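Local coordinates for ABC transporter substrate-binding protein-branched chain amino acid transport (Streptococcus pneumoniae, PDB 4GNR), which binds isoleucine in the cleft between its two lobes and probably delivers branched-chain amino acids to an ABC importer at the cell surface, at residues A31-D36 against D269-K274. Sequence-based numbering, arbitrary orientation.
Sequences AQLAVD and DAYRAK
Lys274 NZ donates to Asp36 OD2 at 2.9 Å, a hydrogen-bonded salt bridge that uses the anti side of the oxygen and sits 28° out of the carboxylate plane. The other oxygen, OD1, accepts a bond of 2.9 Å from Gln32 NE2, one helical turn earlier; this donor stands above the carboxylate, yet the oxygen lies almost in the amide plane of Gln32. With one partner on each oxygen, the rotation of the carboxylate is probably restrained. Lys274 reaches it with a chain bent at chi2 (82°) and extended beyond, its side chain meeting that of Asp36 at about a right angle.

Apart from the ion pair, the contact is apolar. Leu33 divides its two methyls: CD1 rests 3.8 Å from CG of Lys274, whose aliphatic part runs past it in the opposite direction, while CD2 approaches Tyr271 CA at 3.9 Å and Ala270 CB at 4.3 Å.

The two short helix axes run nearly perpendicular (97°) with a closest approach of 11.0 Å, and side chains span the gap. This is structural packing, about 13 Å from the bound isoleucine at Tyr271, and joins helix 262-275 to helix 21-40, which covers the parallel sheet of one lobe of the periplasmic-binding-protein fold. There Ala31 and Val35 reach Phe12 of strand 7-14, Val35 also strand 48-55, and Ala31 and Ala34 pack on Val290 of helix 281-297.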
loop_
_atom_site.group_PDB
_atom_site.type_symbol
_atom_site.label_atom_id
_atom_site.label_comp_id
_atom_site.label_asym_id
_atom_site.label_seq_id
_atom_site.Cartn_x
_atom_site.Cartn_y
_atom_site.Cartn_z
ATOM N N ALA A 31 2.844 5.250 -11.510
ATOM C CA ALA A 31 2.657 4.432 -12.706
ATOM C C ALA A 31 2.805 5.270 -13.978
ATOM O O ALA A 31 3.446 4.851 -14.939
ATOM C CB ALA A 31 1.299 3.739 -12.647
ATOM N N GLN A 32 2.188 6.444 -13.983
ATOM C CA GLN A 32 2.263 7.296 -15.179
ATOM C C GLN A 32 3.703 7.767 -15.431
ATOM O O GLN A 32 4.121 7.896 -16.587
ATOM C CB GLN A 32 1.311 8.485 -15.071
ATOM C CG GLN A 32 1.218 9.268 -16.383
ATOM C CD GLN A 32 0.557 8.477 -17.504
ATOM O OE1 GLN A 32 -0.571 8.001 -17.350
ATOM N NE2 GLN A 32 1.221 8.380 -18.647
ATOM N N LEU A 33 4.452 8.049 -14.354
ATOM C CA LEU A 33 5.859 8.447 -14.508
ATOM C C LEU A 33 6.628 7.320 -15.218
ATOM O O LEU A 33 7.408 7.573 -16.141
ATOM C CB LEU A 33 6.473 8.760 -13.157
ATOM C CG LEU A 33 7.947 9.162 -13.155
ATOM C CD1 LEU A 33 8.160 10.442 -13.954
ATOM C CD2 LEU A 33 8.462 9.267 -11.728
ATOM N N ALA A 34 6.434 6.081 -14.772
ATOM C CA ALA A 34 7.102 4.945 -15.403
ATOM C C ALA A 34 6.711 4.852 -16.887
ATOM O O ALA A 34 7.576 4.650 -17.745
ATOM C CB ALA A 34 6.777 3.661 -14.669
ATOM N N VAL A 35 5.405 4.940 -17.182
ATOM C CA VAL A 35 4.963 4.868 -18.580
ATOM C C VAL A 35 5.640 5.955 -19.422
ATOM O O VAL A 35 6.125 5.711 -20.519
ATOM C CB VAL A 35 3.437 4.958 -18.698
ATOM C CG1 VAL A 35 3.043 5.156 -20.141
ATOM C CG2 VAL A 35 2.795 3.715 -18.105
ATOM N N ASP A 36 5.619 7.176 -18.915
ATOM C CA ASP A 36 6.211 8.301 -19.660
ATOM C C ASP A 36 7.669 8.047 -19.984
ATOM O O ASP A 36 8.138 8.326 -21.099
ATOM C CB ASP A 36 6.022 9.607 -18.893
ATOM C CG ASP A 36 4.563 10.069 -18.839
ATOM O OD1 ASP A 36 3.691 9.564 -19.581
ATOM O OD2 ASP A 36 4.342 11.017 -18.077
ATOM N N ASP A 269 14.401 11.565 -7.271
ATOM C CA ASP A 269 14.747 12.732 -8.093
ATOM C C ASP A 269 13.757 12.928 -9.254
ATOM O O ASP A 269 13.241 14.044 -9.473
ATOM C CB ASP A 269 16.171 12.612 -8.678
ATOM C CG ASP A 269 17.281 12.709 -7.618
ATOM O OD1 ASP A 269 16.987 13.068 -6.452
ATOM O OD2 ASP A 269 18.435 12.410 -7.974
ATOM N N ALA A 270 13.448 11.834 -9.954
ATOM C CA ALA A 270 12.574 11.919 -11.128
ATOM C C ALA A 270 11.151 12.326 -10.741
ATOM O O ALA A 270 10.510 13.107 -11.448
ATOM C CB ALA A 270 12.548 10.614 -11.895
ATOM N N TYR A 271 10.657 11.791 -9.636
ATOM C CA TYR A 271 9.305 12.095 -9.173
ATOM C C TYR A 271 9.235 13.570 -8.746
ATOM O O TYR A 271 8.274 14.278 -9.068
ATOM C CB TYR A 271 8.922 11.122 -8.054
ATOM C CG TYR A 271 7.461 11.176 -7.642
ATOM C CD1 TYR A 271 6.561 10.211 -8.093
ATOM C CD2 TYR A 271 6.977 12.176 -6.806
ATOM C CE1 TYR A 271 5.234 10.227 -7.703
ATOM C CE2 TYR A 271 5.653 12.185 -6.405
ATOM C CZ TYR A 271 4.788 11.206 -6.859
ATOM O OH TYR A 271 3.465 11.177 -6.483
ATOM N N ARG A 272 10.233 14.020 -7.992
ATOM C CA ARG A 272 10.281 15.422 -7.602
ATOM C C ARG A 272 10.331 16.335 -8.846
ATOM O O ARG A 272 9.656 17.381 -8.866
ATOM C CB ARG A 272 11.500 15.684 -6.719
ATOM C CG ARG A 272 11.396 15.144 -5.308
ATOM C CD ARG A 272 12.713 15.262 -4.562
ATOM N NE ARG A 272 12.537 15.010 -3.130
ATOM C CZ ARG A 272 13.524 14.956 -2.234
ATOM N NH1 ARG A 272 14.783 15.003 -2.627
ATOM N NH2 ARG A 272 13.238 14.758 -0.956
ATOM N N ALA A 273 11.128 15.973 -9.846
ATOM C CA ALA A 273 11.229 16.828 -11.041
ATOM C C ALA A 273 9.907 16.862 -11.807
ATOM O O ALA A 273 9.472 17.921 -12.305
ATOM C CB ALA A 273 12.363 16.376 -11.944
ATOM N N LYS A 274 9.257 15.712 -11.910
ATOM C CA LYS A 274 8.028 15.644 -12.675
ATOM C C LYS A 274 6.844 16.317 -12.000
ATOM O O LYS A 274 6.082 17.035 -12.648
ATOM C CB LYS A 274 7.616 14.172 -12.875
ATOM C CG LYS A 274 6.471 13.875 -13.810
ATOM C CD LYS A 274 6.945 13.852 -15.247
ATOM C CE LYS A 274 5.908 13.204 -16.163
ATOM N NZ LYS A 274 6.409 12.945 -17.556
#